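Local coordinates for protein putative glutathionylspermidine synthase (PDB 3N6X) that is of unproven function but, as a circularly permuted ATP-grasp family member, probably acts as an ATP-dependent ligase, perhaps joining glutathione to spermidine, at residues Y199-V202 against L203-N206; P225-N229 against S230-E234. All coordinates share one frame; numbering follows the deposited sequence. Where two conformers were deposited one is given.

Contact 1: residues Y199-V202 against L203-N206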
# COMPACT_ATOMS: atom_id res chain seq x y z
N TYR A 199 -5.35 8.72 12.12
CA TYR A 199 -5.67 8.11 10.82
C TYR A 199 -7.11 7.57 10.76
O TYR A 199 -7.86 8.02 9.91
CB TYR A 199 -4.62 7.03 10.41
CG TYR A 199 -5.01 6.26 9.16
CD1 TYR A 199 -5.90 5.19 9.22
CD2 TYR A 199 -4.50 6.62 7.91
CE1 TYR A 199 -6.30 4.52 8.07
CE2 TYR A 199 -4.87 5.94 6.76
CZ TYR A 199 -5.79 4.90 6.84
OH TYR A 199 -6.16 4.22 5.71
N PRO A 200 -7.55 6.68 11.71
CA PRO A 200 -8.93 6.15 11.63
C PRO A 200 -10.04 7.20 11.62
O PRO A 200 -11.04 7.03 10.93
CB PRO A 200 -9.02 5.25 12.86
CG PRO A 200 -7.64 4.80 13.08
CD PRO A 200 -6.80 6.00 12.78
N GLN A 201 -9.84 8.31 12.36
CA GLN A 201 -10.83 9.38 12.40
C GLN A 201 -10.79 10.25 11.16
O GLN A 201 -11.84 10.73 10.71
CB GLN A 201 -10.71 10.21 13.70
CG GLN A 201 -11.22 9.46 14.94
CD GLN A 201 -12.65 9.00 14.82
OE1 GLN A 201 -13.56 9.76 14.47
NE2 GLN A 201 -12.89 7.75 15.15
N VAL A 202 -9.60 10.42 10.55
CA VAL A 202 -9.45 11.11 9.26
C VAL A 202 -10.17 10.25 8.19
O VAL A 202 -10.96 10.77 7.40
CB VAL A 202 -7.96 11.37 8.88
CG1 VAL A 202 -7.83 11.90 7.44
CG2 VAL A 202 -7.30 12.33 9.87
N LEU A 203 -9.96 8.92 8.22
CA LEU A 203 -10.62 8.02 7.27
C LEU A 203 -12.15 8.02 7.45
O LEU A 203 -12.87 8.13 6.46
CB LEU A 203 -10.04 6.58 7.38
CG LEU A 203 -10.79 5.48 6.59
CD1 LEU A 203 -10.80 5.79 5.10
CD2 LEU A 203 -10.18 4.10 6.87
N LEU A 204 -12.65 7.94 8.70
CA LEU A 204 -14.09 7.98 8.95
C LEU A 204 -14.70 9.27 8.41
O LEU A 204 -15.75 9.24 7.77
CB LEU A 204 -14.39 7.81 10.46
CG LEU A 204 -15.87 7.96 10.87
CD1 LEU A 204 -16.78 6.97 10.12
CD2 LEU A 204 -16.04 7.82 12.35
N ASN A 205 -14.04 10.41 8.63
CA ASN A 205 -14.52 11.70 8.14
C ASN A 205 -14.58 11.75 6.61
O ASN A 205 -15.56 12.25 6.05
CB ASN A 205 -13.66 12.82 8.68
CG ASN A 205 -14.24 14.16 8.43
OD1 ASN A 205 -15.32 14.49 8.92
ND2 ASN A 205 -13.55 14.95 7.61
N ASN A 206 -13.58 11.16 5.93
CA ASN A 206 -13.56 11.06 4.47
C ASN A 206 -14.68 10.14 3.95
O ASN A 206 -15.22 10.41 2.87
CB ASN A 206 -12.20 10.56 3.98
CG ASN A 206 -11.12 11.62 3.92
OD1 ASN A 206 -9.96 11.34 3.65
ND2 ASN A 206 -11.46 12.86 4.19
O HOH W 1 -11.02 14.06 6.84
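Leu203 sits one turn after Tyr199 in the first two turns of helix 199-209, an alpha-helix within the circularly permuted ATP-grasp region, and the two residues touch through both backbone and side chain. Leu203 N donates to Tyr199 O at 2.8 Å, and the donor lies almost on the extension of that carbonyl bond. Three more bonds of the same i to i+4 kind follow: Leu204 to Pro200, Asn205 to Gln201 and Asn206 to Val202. Pro200 has no N-H to give, which costs nothing in the first turn of a helix, while its carbonyl takes the Leu204 N-H. In Tyr199 and Leu203 alike CG stands anti to the backbone N (chi1 173° and 171°), and the two side chains run alongside each other in the same direction. The CD2 methyl of Leu203 approaches the phenol ring obliquely, 4.1 Å from Tyr199 CE1. This buried flank faces the mixed sheet that contains strands 144-151 and 423-435: Tyr199 packs on Phe432 and Leu434, and both residues reach Ile144. On a more exposed flank Gln201, bent at chi2, lays its amide beside Leu204, with OE1 3.8 Å from the CD2 methyl; its NE2 is hydrogen-bonded to the carbonyl of Met242 at the end of helix 232-242. The CB bond of Val202 leads away from residues 203-206, and its side chain touches Leu434. Its carbonyl O accepts the helical bond from Asn206 N, 3.0 Å to Val202 O, and a weak one of 3.3 Å from a water molecule. That water in turn accepts a hydrogen bond from the side-chain amide of Asn205, ND2 to water 2.8 Å.

Contact 2: residues P225-N229 against S230-E234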
# COMPACT_ATOMS: atom_id res chain seq x y z
N PRO A 225 -14.94 -9.98 4.99
CA PRO A 225 -15.26 -11.37 4.62
C PRO A 225 -15.41 -12.27 5.86
O PRO A 225 -16.14 -13.25 5.82
CB PRO A 225 -14.07 -11.79 3.75
CG PRO A 225 -12.97 -10.90 4.13
CD PRO A 225 -13.55 -9.62 4.65
N GLY A 226 -14.77 -11.88 6.96
CA GLY A 226 -14.84 -12.60 8.22
C GLY A 226 -13.49 -13.09 8.73
O GLY A 226 -12.45 -12.81 8.10
N ALA A 227 -13.51 -13.85 9.86
CA ALA A 227 -12.31 -14.36 10.56
C ALA A 227 -11.34 -15.19 9.73
O ALA A 227 -10.13 -15.11 9.96
CB ALA A 227 -12.72 -15.12 11.81
N TYR A 228 -11.84 -15.96 8.75
CA TYR A 228 -10.95 -16.76 7.90
C TYR A 228 -10.33 -15.96 6.75
O TYR A 228 -10.23 -16.44 5.62
CB TYR A 228 -11.63 -18.04 7.42
CG TYR A 228 -11.34 -19.23 8.32
CD1 TYR A 228 -10.13 -19.92 8.23
CD2 TYR A 228 -12.24 -19.61 9.32
CE1 TYR A 228 -9.84 -20.98 9.08
CE2 TYR A 228 -11.97 -20.68 10.16
CZ TYR A 228 -10.76 -21.36 10.04
OH TYR A 228 -10.48 -22.42 10.87
N ASN A 229 -9.88 -14.74 7.08
CA ASN A 229 -9.19 -13.83 6.18
C ASN A 229 -7.95 -13.31 6.91
O ASN A 229 -8.02 -12.96 8.11
CB ASN A 229 -10.12 -12.67 5.78
CG ASN A 229 -9.51 -11.75 4.76
OD1 ASN A 229 -8.81 -10.78 5.09
ND2 ASN A 229 -9.73 -12.04 3.49
N SER A 230 -6.79 -13.31 6.21
CA SER A 230 -5.48 -12.92 6.77
C SER A 230 -5.48 -11.50 7.38
O SER A 230 -4.83 -11.28 8.41
CB SER A 230 -4.38 -13.05 5.72
OG SER A 230 -4.64 -12.26 4.57
N ALA A 231 -6.24 -10.55 6.77
CA ALA A 231 -6.31 -9.17 7.25
C ALA A 231 -7.51 -8.90 8.18
O ALA A 231 -7.77 -7.74 8.50
CB ALA A 231 -6.33 -8.20 6.06
N TYR A 232 -8.22 -9.97 8.63
CA TYR A 232 -9.40 -9.80 9.49
C TYR A 232 -9.12 -8.97 10.71
O TYR A 232 -9.91 -8.07 11.00
CB TYR A 232 -10.05 -11.13 9.86
CG TYR A 232 -11.29 -10.97 10.72
CD1 TYR A 232 -12.44 -10.35 10.21
CD2 TYR A 232 -11.33 -11.43 12.03
CE1 TYR A 232 -13.60 -10.24 10.98
CE2 TYR A 232 -12.48 -11.32 12.81
CZ TYR A 232 -13.61 -10.72 12.28
OH TYR A 232 -14.76 -10.62 13.04
N PHE A 233 -7.99 -9.24 11.43
CA PHE A 233 -7.67 -8.44 12.61
C PHE A 233 -7.60 -6.95 12.26
O PHE A 233 -8.15 -6.15 13.01
CB PHE A 233 -6.38 -8.91 13.31
CG PHE A 233 -5.96 -7.98 14.44
CD1 PHE A 233 -6.68 -7.94 15.63
CD2 PHE A 233 -4.94 -7.05 14.25
CE1 PHE A 233 -6.35 -7.03 16.63
CE2 PHE A 233 -4.61 -6.14 15.26
CZ PHE A 233 -5.32 -6.13 16.44
N GLU A 234 -7.00 -6.59 11.11
CA GLU A 234 -6.95 -5.19 10.68
C GLU A 234 -8.36 -4.63 10.49
O GLU A 234 -8.62 -3.50 10.91
CB GLU A 234 -6.10 -5.01 9.39
CG GLU A 234 -5.87 -3.54 9.07
CD GLU A 234 -4.96 -3.22 7.90
OE1 GLU A 234 -3.72 -3.31 8.06
OE2 GLU A 234 -5.48 -2.71 6.88
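The loop leading from strand 220-223 into helix 232-242 ends in a type I beta turn, Asn229 to Tyr232, with Ala231 as the N-cap residue. Asn229 holds this turn with two acceptors. Asn229 O receives the hydrogen bond of Tyr232 N at 3.0 Å, the donor standing well above the carbonyl plane. The trans chi1 of the same residue (-175°) sets CG beside its carbonyl carbon and brings Asn229 OD1 to Ala231 N at 3.1 Å, an Asx turn closed by a more bent bond (143° at the hydrogen) that again arrives from above the plane. The ring of Tyr232 folds back over the start of the loop. One face lies against the Gly226-Ala227 peptide, whose Ala227 N is 3.6 Å above the plane near the ring centre. Beside it, Ala227 CA makes a CH-pi contact 3.6 Å from the Tyr232 ring centroid, and the Ala227 methyl meets CE2. Gly226 O comes within 3.2 Å of Tyr232 CD1. Further into the helix, Glu234 OE2 forms a salt bridge with Arg276, just past the end of strand 268-275, and OE1 is hydrogen-bonded to Gly169 N and Ser171 OG, linking helix 232-242 to the beginning of helix 170-183.

Overall arrangement
Contact 1 and contact 2 follow one another along the chain; neither encloses or crosses the other, and each joins consecutive residues without closing a long loop. From the N-terminal side, residues 199-206 form the opening turns of helix 199-209. The chain then runs through strand 220-223, a member of the mixed sheet it shares with strands 245-247 and 268-275, before contact 2 turns it into helix 232-242. The centres lie about 21 Å apart, and the nearest atoms are about 7 Å apart without touching. Helix 232-242 connects them: contact 2 starts it, while Ile238, Gln241 and Met242 farther along pack against Pro200 of contact 1.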